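PDB 3TPA: heme-binding protein A from Haemophilus parasuis 29755, which probably binds glutathione as the periplasmic solute-binding protein of an ABC-type import system, despite a name that refers to heme. Local coordinates for residues T226-A229 with G230-Y233; N284-K287 with V288-A291; H391-A394 with D395-R399; P419-F422 with L423-F427. The protein carries 1 engineered substitution. All coordinates share one frame; numbering follows the deposited sequence. Where two conformers were deposited one is given.

All four contacts are first turns of helices in a periplasmic-binding-protein fold, and none touches another. Interaction 1 begins helix 229-237 directly after strand 220-225 of the sheet that also holds strand 9-14. The other three belong to the part of the chain built round the six-stranded mixed sheet, with interaction 3 following its outermost strand 384-389 and interaction 4 following strand 407-413. Interaction 4 is the most buried, its centre about 13 Å from that of the chain, and its nearest atoms lie about 9 Å from interaction 2 and about 11 Å from interaction 3. Interactions 1 and 2 are farthest apart, with centres about 46 Å from each other.

Interaction 1. Residues T226-A229 with G230-Y233; sequences TPDA and GTRY
R232 NH1 is gripped by two backbone carbonyls of the turn before the helix. The bond to T226 O is 2.8 Å long and lies both in the carbonyl plane and, within 8°, in the plane of the guanidinium; the second, to P227 O at 3.1 Å, is weak. Both oxygens meet the guanidinium at its edge, while A229 CA sits over one face, offset toward the rim, 3.4 Å from R232 NH2. A bend at chi3 (-69°) folds the arginine back over the residues that precede its own helix and brings the group to these carbonyls. Its remaining nitrogens reach elsewhere: NE bonds to D245 O and NH2 to F246 O, so the arginine ties the strand-to-helix turn to the chain just past strand 243-244. This is the junction between strand 220-225 and helix 229-237, with D228 at the N-cap position. The D228 side chain makes no capping bond; its OD2 instead accepts from a water 2.6 Å away, which also hydrogen-bonds T231 OG1 and so bridges the two side chains on an exposed flank. The first helical bonds run from R232 N to D228 O (2.9 Å) and from Y233 N to A229 O. T226 and R232, both buried, run head to tail beside each other, with T226 CB 3.9 Å from R232 CG. T226 CG2 also meets T231 CG2 at 4.0 Å. T226 OG1 turns to S224 O, and the Y233 ring extends to helix 249-255, its OH bonded to D258 OD2.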
loop_
_atom_site.group_PDB
_atom_site.type_symbol
_atom_site.label_atom_id
_atom_site.label_comp_id
_atom_site.label_asym_id
_atom_site.label_seq_id
_atom_site.Cartn_x
_atom_site.Cartn_y
_atom_site.Cartn_z
ATOM N N THR A 226 -3.362 -20.851 10.211
ATOM C CA THR A 226 -3.474 -22.044 9.400
ATOM C C THR A 226 -2.415 -21.930 8.327
ATOM O O THR A 226 -2.684 -21.419 7.245
ATOM C CB THR A 226 -4.845 -22.094 8.725
ATOM O OG1 THR A 226 -5.862 -21.721 9.668
ATOM C CG2 THR A 226 -5.128 -23.497 8.162
ATOM N N PRO A 227 -1.208 -22.434 8.620
ATOM C CA PRO A 227 -0.006 -22.101 7.845
ATOM C C PRO A 227 0.055 -22.602 6.405
ATOM O O PRO A 227 0.790 -22.011 5.621
ATOM C CB PRO A 227 1.130 -22.694 8.683
ATOM C CG PRO A 227 0.491 -23.732 9.526
ATOM C CD PRO A 227 -0.906 -23.279 9.787
ATOM N N ASP A 228 -0.695 -23.640 6.047
ATOM C CA ASP A 228 -0.540 -24.226 4.716
ATOM C C ASP A 228 -1.627 -23.758 3.735
ATOM O O ASP A 228 -2.830 -23.873 4.015
ATOM C CB ASP A 228 -0.513 -25.758 4.795
ATOM C CG ASP A 228 0.696 -26.298 5.580
ATOM O OD1 ASP A 228 1.747 -25.614 5.657
ATOM O OD2 ASP A 228 0.590 -27.432 6.111
ATOM N N ALA A 229 -1.194 -23.243 2.586
ATOM C CA ALA A 229 -2.112 -22.669 1.589
ATOM C C ALA A 229 -3.164 -23.667 1.115
ATOM O O ALA A 229 -4.333 -23.314 0.944
ATOM C CB ALA A 229 -1.347 -22.145 0.400
ATOM N N GLY A 230 -2.733 -24.904 0.875
ATOM C CA GLY A 230 -3.627 -25.951 0.399
ATOM C C GLY A 230 -4.684 -26.273 1.430
ATOM O O GLY A 230 -5.841 -26.542 1.099
ATOM N N THR A 231 -4.275 -26.244 2.695
ATOM C CA THR A 231 -5.170 -26.542 3.801
ATOM C C THR A 231 -6.199 -25.429 4.000
ATOM O O THR A 231 -7.375 -25.691 4.245
ATOM C CB THR A 231 -4.380 -26.779 5.109
ATOM O OG1 THR A 231 -3.510 -27.906 4.933
ATOM C CG2 THR A 231 -5.327 -27.036 6.284
ATOM N N ARG A 232 -5.747 -24.185 3.900
ATOM C CA ARG A 232 -6.659 -23.043 3.925
ATOM C C ARG A 232 -7.734 -23.200 2.841
ATOM O O ARG A 232 -8.919 -23.073 3.120
ATOM C CB ARG A 232 -5.903 -21.711 3.765
ATOM C CG ARG A 232 -4.988 -21.335 4.950
ATOM C CD ARG A 232 -4.579 -19.833 4.956
ATOM N NE ARG A 232 -3.671 -19.470 3.864
ATOM C CZ ARG A 232 -2.399 -19.845 3.782
ATOM N NH1 ARG A 232 -1.857 -20.613 4.727
ATOM N NH2 ARG A 232 -1.662 -19.459 2.754
ATOM N N TYR A 233 -7.321 -23.481 1.609
ATOM C CA TYR A 233 -8.280 -23.705 0.523
ATOM C C TYR A 233 -9.284 -24.811 0.888
ATOM O O TYR A 233 -10.496 -24.593 0.865
ATOM C CB TYR A 233 -7.539 -24.077 -0.762
ATOM C CG TYR A 233 -8.405 -24.411 -1.968
ATOM C CD1 TYR A 233 -9.704 -23.915 -2.104
ATOM C CD2 TYR A 233 -7.905 -25.217 -2.981
ATOM C CE1 TYR A 233 -10.476 -24.227 -3.223
ATOM C CE2 TYR A 233 -8.661 -25.531 -4.094
ATOM C CZ TYR A 233 -9.940 -25.042 -4.217
ATOM O OH TYR A 233 -10.654 -25.392 -5.341
HETATM O O HOH W 1 -1.749 -28.306 6.688
#

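Interaction 2. Residues N284-K287 with V288-A291; sequences NNVK and VRQA. Unlike the reference sequence in segment 288-291: Q290 (reference Arg).
N284 meets R289 through its carbonyl: a water donates to N284 O and accepts from R289 NH1, bridging the two, while N284 ND2 turns away to T278 O. Next comes N285, whose OD1 caps the helix. It accepts from V288 N at 3.2 Å, the donor standing 45° out of the amide plane, and weakly from K287 N. With CG anti to the backbone N (chi1 -179°), the carboxamide reaches forward over these first-turn N-H groups, and N285 CB and CG each lie 3.9 Å from V288 CG2, the two side chains being roughly perpendicular. N285 is thus the N-cap of helix 286-294, the first helix after the long strand 261-276; its backbone O also accepts from R289 N at 3.1 Å, opening the helical ladder. V286 O continues it, taking Q290 N at 2.9 Å. The CA of V286 lies over the centre of the R289 guanidinium, 4.1 Å above one face. That arginine bends at chi3 (-58°) back along the helix start, where NH1 bonds L283 O and NH2 bonds N475 O, joining the cap to the end of helix 458-475. The V286 side chain lies beside that of Q290, its CG2 3.8 Å from Q290 NE2, a nitrogen with weak bonds to Q474 O and Y331 OH. Position 290 differs from the reference sequence, which has Arg there. K287 closes the segment: its O accepts from A291 N, and its extended chain crosses Q290 on the way to E344 OE2, with which NZ forms a salt bridge.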
loop_
_atom_site.group_PDB
_atom_site.type_symbol
_atom_site.label_atom_id
_atom_site.label_comp_id
_atom_site.label_asym_id
_atom_site.label_seq_id
_atom_site.Cartn_x
_atom_site.Cartn_y
_atom_site.Cartn_z
ATOM N N ASN A 284 20.427 6.378 -22.713
ATOM C CA ASN A 284 20.197 7.828 -22.618
ATOM C C ASN A 284 19.391 8.365 -23.798
ATOM O O ASN A 284 18.898 9.489 -23.784
ATOM C CB ASN A 284 21.522 8.595 -22.516
ATOM C CG ASN A 284 21.314 10.094 -22.445
ATOM O OD1 ASN A 284 21.450 10.797 -23.447
ATOM N ND2 ASN A 284 20.956 10.590 -21.260
ATOM N N ASN A 285 19.255 7.527 -24.813
ATOM C CA ASN A 285 18.627 7.889 -26.067
ATOM C C ASN A 285 17.153 7.497 -26.080
ATOM O O ASN A 285 16.805 6.329 -26.006
ATOM C CB ASN A 285 19.388 7.201 -27.195
ATOM C CG ASN A 285 18.845 7.532 -28.554
ATOM O OD1 ASN A 285 17.644 7.467 -28.786
ATOM N ND2 ASN A 285 19.735 7.880 -29.474
ATOM N N VAL A 286 16.275 8.481 -26.176
ATOM C CA VAL A 286 14.843 8.216 -26.016
ATOM C C VAL A 286 14.310 7.209 -27.040
ATOM O O VAL A 286 13.434 6.397 -26.735
ATOM C CB VAL A 286 14.022 9.524 -26.083
ATOM C CG1 VAL A 286 14.264 10.216 -27.399
ATOM C CG2 VAL A 286 12.537 9.241 -25.906
ATOM N N LYS A 287 14.815 7.271 -28.268
ATOM C CA LYS A 287 14.336 6.357 -29.291
ATOM C C LYS A 287 14.759 4.933 -28.952
ATOM O O LYS A 287 14.029 3.991 -29.211
ATOM C CB LYS A 287 14.818 6.771 -30.685
ATOM C CG LYS A 287 14.259 8.144 -31.155
ATOM C CD LYS A 287 14.625 8.418 -32.616
ATOM C CE LYS A 287 14.329 9.862 -33.040
ATOM N NZ LYS A 287 14.684 10.056 -34.492
ATOM N N VAL A 288 15.938 4.777 -28.360
ATOM C CA VAL A 288 16.353 3.448 -27.939
ATOM C C VAL A 288 15.416 2.914 -26.872
ATOM O O VAL A 288 14.998 1.750 -26.927
ATOM C CB VAL A 288 17.807 3.413 -27.435
ATOM C CG1 VAL A 288 18.093 2.083 -26.749
ATOM C CG2 VAL A 288 18.765 3.627 -28.597
ATOM N N ARG A 289 15.071 3.759 -25.904
ATOM C CA ARG A 289 14.167 3.327 -24.853
ATOM C C ARG A 289 12.803 2.958 -25.438
ATOM O O ARG A 289 12.236 1.932 -25.091
ATOM C CB ARG A 289 14.045 4.382 -23.757
ATOM C CG ARG A 289 15.376 4.682 -23.055
ATOM C CD ARG A 289 15.173 5.367 -21.718
ATOM N NE ARG A 289 14.439 6.636 -21.797
ATOM C CZ ARG A 289 15.017 7.828 -21.879
ATOM N NH1 ARG A 289 16.339 7.916 -21.928
ATOM N NH2 ARG A 289 14.276 8.934 -21.934
ATOM N N GLN A 290 12.299 3.777 -26.354
ATOM C CA GLN A 290 11.041 3.473 -27.036
ATOM C C GLN A 290 11.121 2.141 -27.781
ATOM O O GLN A 290 10.167 1.359 -27.767
ATOM C CB GLN A 290 10.664 4.604 -27.997
ATOM C CG GLN A 290 10.385 5.921 -27.284
ATOM C CD GLN A 290 10.217 7.082 -28.245
ATOM O OE1 GLN A 290 10.761 7.067 -29.351
ATOM N NE2 GLN A 290 9.457 8.095 -27.830
ATOM N N ALA A 291 12.272 1.874 -28.404
ATOM C CA ALA A 291 12.501 0.593 -29.078
ATOM C C ALA A 291 12.400 -0.614 -28.123
ATOM O O ALA A 291 11.719 -1.610 -28.418
ATOM C CB ALA A 291 13.864 0.599 -29.804
HETATM O O HOH W 2 17.299 10.730 -21.408
#

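Interaction 3. Residues H391-A394 with D395-R399; sequences HEWA and DFNKR
D395 and H391 are joined by a water at the start of helix 393-401, which leaves strand 384-389 with E392 at the N-cap position. The water donates to D395 OD2 at 2.7 Å and hydrogen-bonds H391 ND1, lying in the plane of the imidazole. H391 CB packs 4.0 Å from F396 CB, and its ring also meets W356 of neighbouring strand 351-356. The R399 side chain comes across that of H391, with R399 NH1 3.7 Å from H391 CE1. Main-chain bonds form the turn beneath: F396 N to E392 O, N397 N to W393 O, and K398 N to A394 O at 2.9 Å. E392 and W393 each have a second conformer, so their side-chain contacts hold for the modelled one alone. In it E392 OE1 approaches D395 OD2 to 4.0 Å, and the same water, which probably eases the repulsion, donates to E392 OE1 as well. The modelled W393 meets F396 rim to rim with the planes at 16°. The amide of N397 stands steeply to this indole, 73° between planes, and its ND2 lies over the centre of one face, 3.2 Å from W393 CE2.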
loop_
_atom_site.group_PDB
_atom_site.type_symbol
_atom_site.label_atom_id
_atom_site.label_comp_id
_atom_site.label_asym_id
_atom_site.label_seq_id
_atom_site.Cartn_x
_atom_site.Cartn_y
_atom_site.Cartn_z
ATOM N N HIS A 391 22.361 -10.749 -8.366
ATOM C CA HIS A 391 22.974 -10.045 -7.243
ATOM C C HIS A 391 22.215 -10.422 -5.983
ATOM O O HIS A 391 21.055 -10.817 -6.063
ATOM C CB HIS A 391 22.853 -8.516 -7.422
ATOM C CG HIS A 391 23.829 -7.923 -8.390
ATOM N ND1 HIS A 391 25.173 -7.789 -8.106
ATOM C CD2 HIS A 391 23.653 -7.411 -9.628
ATOM C CE1 HIS A 391 25.785 -7.238 -9.138
ATOM N NE2 HIS A 391 24.886 -6.996 -10.074
ATOM N N GLU A 392 22.848 -10.300 -4.819
ATOM C CA GLU A 392 22.138 -10.456 -3.556
ATOM C C GLU A 392 21.254 -9.237 -3.328
ATOM O O GLU A 392 21.545 -8.160 -3.824
ATOM C CB GLU A 392 23.107 -10.608 -2.380
ATOM C CG GLU A 392 23.952 -11.874 -2.411
ATOM C CD GLU A 392 25.365 -11.615 -2.891
ATOM O OE1 GLU A 392 25.551 -11.414 -4.110
ATOM O OE2 GLU A 392 26.288 -11.604 -2.049
ATOM N N TRP A 393 20.194 -9.419 -2.555
ATOM C CA TRP A 393 19.171 -8.388 -2.332
ATOM C C TRP A 393 19.769 -7.016 -2.057
ATOM O O TRP A 393 19.498 -6.063 -2.789
ATOM C CB TRP A 393 18.243 -8.811 -1.185
ATOM C CG TRP A 393 17.051 -7.915 -0.897
ATOM C CD1 TRP A 393 16.639 -7.482 0.335
ATOM C CD2 TRP A 393 16.110 -7.377 -1.842
ATOM N NE1 TRP A 393 15.510 -6.707 0.216
ATOM C CE2 TRP A 393 15.161 -6.629 -1.106
ATOM C CE3 TRP A 393 15.977 -7.450 -3.230
ATOM C CZ2 TRP A 393 14.106 -5.956 -1.715
ATOM C CZ3 TRP A 393 14.923 -6.785 -3.831
ATOM C CH2 TRP A 393 14.005 -6.046 -3.075
ATOM N N ALA A 394 20.590 -6.910 -1.017
ATOM C CA ALA A 394 21.168 -5.622 -0.650
ATOM C C ALA A 394 21.999 -4.982 -1.759
ATOM O O ALA A 394 21.915 -3.771 -1.961
ATOM C CB ALA A 394 21.992 -5.742 0.634
ATOM N N ASP A 395 22.799 -5.783 -2.467
ATOM C CA ASP A 395 23.638 -5.261 -3.545
ATOM C C ASP A 395 22.776 -4.776 -4.692
ATOM O O ASP A 395 22.997 -3.701 -5.239
ATOM C CB ASP A 395 24.621 -6.316 -4.076
ATOM C CG ASP A 395 25.797 -6.544 -3.146
ATOM O OD1 ASP A 395 26.127 -5.625 -2.371
ATOM O OD2 ASP A 395 26.389 -7.648 -3.187
ATOM N N PHE A 396 21.802 -5.602 -5.044
ATOM C CA PHE A 396 20.848 -5.316 -6.111
ATOM C C PHE A 396 20.258 -3.930 -5.898
ATOM O O PHE A 396 20.258 -3.087 -6.793
ATOM C CB PHE A 396 19.752 -6.389 -6.085
ATOM C CG PHE A 396 18.592 -6.129 -7.020
ATOM C CD1 PHE A 396 18.688 -6.419 -8.368
ATOM C CD2 PHE A 396 17.386 -5.629 -6.526
ATOM C CE1 PHE A 396 17.607 -6.198 -9.223
ATOM C CE2 PHE A 396 16.301 -5.405 -7.363
ATOM C CZ PHE A 396 16.411 -5.697 -8.713
ATOM N N ASN A 397 19.774 -3.690 -4.689
ATOM C CA ASN A 397 19.183 -2.402 -4.354
ATOM C C ASN A 397 20.163 -1.239 -4.280
ATOM O O ASN A 397 19.869 -0.163 -4.775
ATOM C CB ASN A 397 18.401 -2.492 -3.047
ATOM C CG ASN A 397 17.088 -3.208 -3.223
ATOM O OD1 ASN A 397 16.412 -3.024 -4.232
ATOM N ND2 ASN A 397 16.727 -4.041 -2.259
ATOM N N LYS A 398 21.312 -1.441 -3.648
ATOM C CA LYS A 398 22.243 -0.330 -3.459
ATOM C C LYS A 398 22.888 0.082 -4.778
ATOM O O LYS A 398 23.021 1.262 -5.073
ATOM C CB LYS A 398 23.311 -0.662 -2.417
ATOM C CG LYS A 398 24.195 0.516 -2.067
ATOM C CD LYS A 398 25.238 0.125 -1.033
ATOM C CE LYS A 398 26.071 1.337 -0.624
ATOM N NZ LYS A 398 27.244 0.950 0.200
ATOM N N ARG A 399 23.266 -0.889 -5.594
ATOM C CA ARG A 399 23.916 -0.535 -6.855
ATOM C C ARG A 399 22.929 -0.075 -7.914
ATOM O O ARG A 399 23.317 0.516 -8.913
ATOM C CB ARG A 399 24.758 -1.687 -7.385
ATOM C CG ARG A 399 25.861 -2.094 -6.443
ATOM C CD ARG A 399 26.614 -3.269 -6.994
ATOM N NE ARG A 399 27.436 -3.878 -5.964
ATOM C CZ ARG A 399 28.292 -4.864 -6.189
ATOM N NH1 ARG A 399 28.436 -5.343 -7.413
ATOM N NH2 ARG A 399 29.004 -5.360 -5.192
HETATM O O HOH W 3 25.750 -9.152 -5.354
#

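Interaction 4. Residues P419-F422 with L423-F427; sequences PDNF and LFPLF
D420 and F424 lie side by side, one turn apart and headed in one direction, with carboxylate and ring planes only 19° apart. D420 OD1 comes 3.8 Å from F424 CB; the first torsions are both near trans (chi1 174° and -170°), which carries the two groups out along one flank of helix 420-427. N421 and P425 instead meet crosswise, N421 ND2 approaching P425 CG at 4.1 Å. L423 CG and L426 CG pass close to carbonyls one turn earlier, 3.5 Å from P419 O and 3.2 Å from F422 O respectively. The F422 ring extends outward from the turn to meet F317 edge-to-face, whereas L423 packs against helices 443-453 and 458-475 through L449, Y465 and V469. Backbone bonds hold the turn, L423 N to P419 O at 3.0 Å, F424 N to D420 O and L426 N to F422 O; P419 O also accepts from F422 N. The series breaks at P425, whose ring nitrogen has no hydrogen to give, and the helix kinks there. N421 OD1 takes S414 OG and R415 N. Lacking a helical donor from P425, N421 O is bonded by W412 NE1 of strand 407-413, consistent with the proline leaving this carbonyl available to link helix and central sheet.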
loop_
_atom_site.group_PDB
_atom_site.type_symbol
_atom_site.label_atom_id
_atom_site.label_comp_id
_atom_site.label_asym_id
_atom_site.label_seq_id
_atom_site.Cartn_x
_atom_site.Cartn_y
_atom_site.Cartn_z
ATOM N N PRO A 419 -1.792 9.351 -6.729
ATOM C CA PRO A 419 -0.870 9.434 -7.873
ATOM C C PRO A 419 0.478 10.042 -7.503
ATOM O O PRO A 419 1.494 9.641 -8.062
ATOM C CB PRO A 419 -1.614 10.335 -8.881
ATOM C CG PRO A 419 -2.693 11.027 -8.074
ATOM C CD PRO A 419 -3.066 10.032 -7.003
ATOM N N ASP A 420 0.489 10.985 -6.566
ATOM C CA ASP A 420 1.742 11.569 -6.071
ATOM C C ASP A 420 2.672 10.506 -5.500
ATOM O O ASP A 420 3.885 10.599 -5.622
ATOM C CB ASP A 420 1.480 12.628 -4.994
ATOM C CG ASP A 420 2.778 13.140 -4.350
ATOM O OD1 ASP A 420 3.396 14.062 -4.907
ATOM O OD2 ASP A 420 3.195 12.601 -3.301
ATOM N N ASN A 421 2.095 9.490 -4.879
ATOM C CA ASN A 421 2.878 8.450 -4.207
ATOM C C ASN A 421 3.259 7.310 -5.159
ATOM O O ASN A 421 3.776 6.292 -4.727
ATOM C CB ASN A 421 2.106 7.931 -2.976
ATOM C CG ASN A 421 2.861 6.882 -2.191
ATOM O OD1 ASN A 421 2.387 5.761 -2.025
ATOM N ND2 ASN A 421 4.031 7.250 -1.680
ATOM N N PHE A 422 2.996 7.499 -6.453
ATOM C CA PHE A 422 3.613 6.693 -7.510
ATOM C C PHE A 422 4.668 7.567 -8.203
ATOM O O PHE A 422 5.842 7.234 -8.244
ATOM C CB PHE A 422 2.590 6.266 -8.590
ATOM C CG PHE A 422 1.665 5.153 -8.181
ATOM C CD1 PHE A 422 1.967 3.832 -8.488
ATOM C CD2 PHE A 422 0.474 5.430 -7.537
ATOM C CE1 PHE A 422 1.104 2.786 -8.129
ATOM C CE2 PHE A 422 -0.401 4.380 -7.159
ATOM C CZ PHE A 422 -0.083 3.066 -7.461
ATOM N N LEU A 423 4.224 8.695 -8.743
ATOM C CA LEU A 423 5.049 9.506 -9.651
ATOM C C LEU A 423 6.215 10.255 -9.002
ATOM O O LEU A 423 7.285 10.377 -9.590
ATOM C CB LEU A 423 4.179 10.506 -10.398
ATOM C CG LEU A 423 3.033 9.899 -11.219
ATOM C CD1 LEU A 423 2.199 11.028 -11.761
ATOM C CD2 LEU A 423 3.550 9.044 -12.357
ATOM N N PHE A 424 6.020 10.758 -7.795
ATOM C CA PHE A 424 7.120 11.453 -7.126
ATOM C C PHE A 424 8.240 10.484 -6.688
ATOM O O PHE A 424 9.412 10.735 -6.949
ATOM C CB PHE A 424 6.603 12.316 -5.953
ATOM C CG PHE A 424 7.642 13.237 -5.378
ATOM C CD1 PHE A 424 7.847 14.507 -5.919
ATOM C CD2 PHE A 424 8.412 12.838 -4.314
ATOM C CE1 PHE A 424 8.814 15.365 -5.393
ATOM C CE2 PHE A 424 9.374 13.685 -3.776
ATOM C CZ PHE A 424 9.583 14.945 -4.317
ATOM N N PRO A 425 7.891 9.381 -6.013
ATOM C CA PRO A 425 8.970 8.447 -5.657
ATOM C C PRO A 425 9.736 7.914 -6.869
ATOM O O PRO A 425 10.967 7.772 -6.805
ATOM C CB PRO A 425 8.227 7.311 -4.951
ATOM C CG PRO A 425 7.047 7.983 -4.323
ATOM C CD PRO A 425 6.629 9.042 -5.336
ATOM N N LEU A 426 9.016 7.606 -7.949
ATOM C CA LEU A 426 9.627 6.992 -9.129
ATOM C C LEU A 426 10.380 7.959 -10.044
ATOM O O LEU A 426 11.330 7.571 -10.718
ATOM C CB LEU A 426 8.558 6.289 -9.967
ATOM C CG LEU A 426 7.978 5.043 -9.304
ATOM C CD1 LEU A 426 6.877 4.412 -10.139
ATOM C CD2 LEU A 426 9.099 4.053 -9.045
ATOM N N PHE A 427 9.944 9.207 -10.101
ATOM C CA PHE A 427 10.402 10.084 -11.185
ATOM C C PHE A 427 10.863 11.487 -10.755
ATOM O O PHE A 427 11.198 12.322 -11.599
ATOM C CB PHE A 427 9.297 10.209 -12.258
ATOM C CG PHE A 427 8.821 8.880 -12.821
ATOM C CD1 PHE A 427 9.718 7.950 -13.325
ATOM C CD2 PHE A 427 7.464 8.575 -12.844
ATOM C CE1 PHE A 427 9.271 6.733 -13.848
ATOM C CE2 PHE A 427 7.003 7.363 -13.348
ATOM C CZ PHE A 427 7.910 6.432 -13.844
#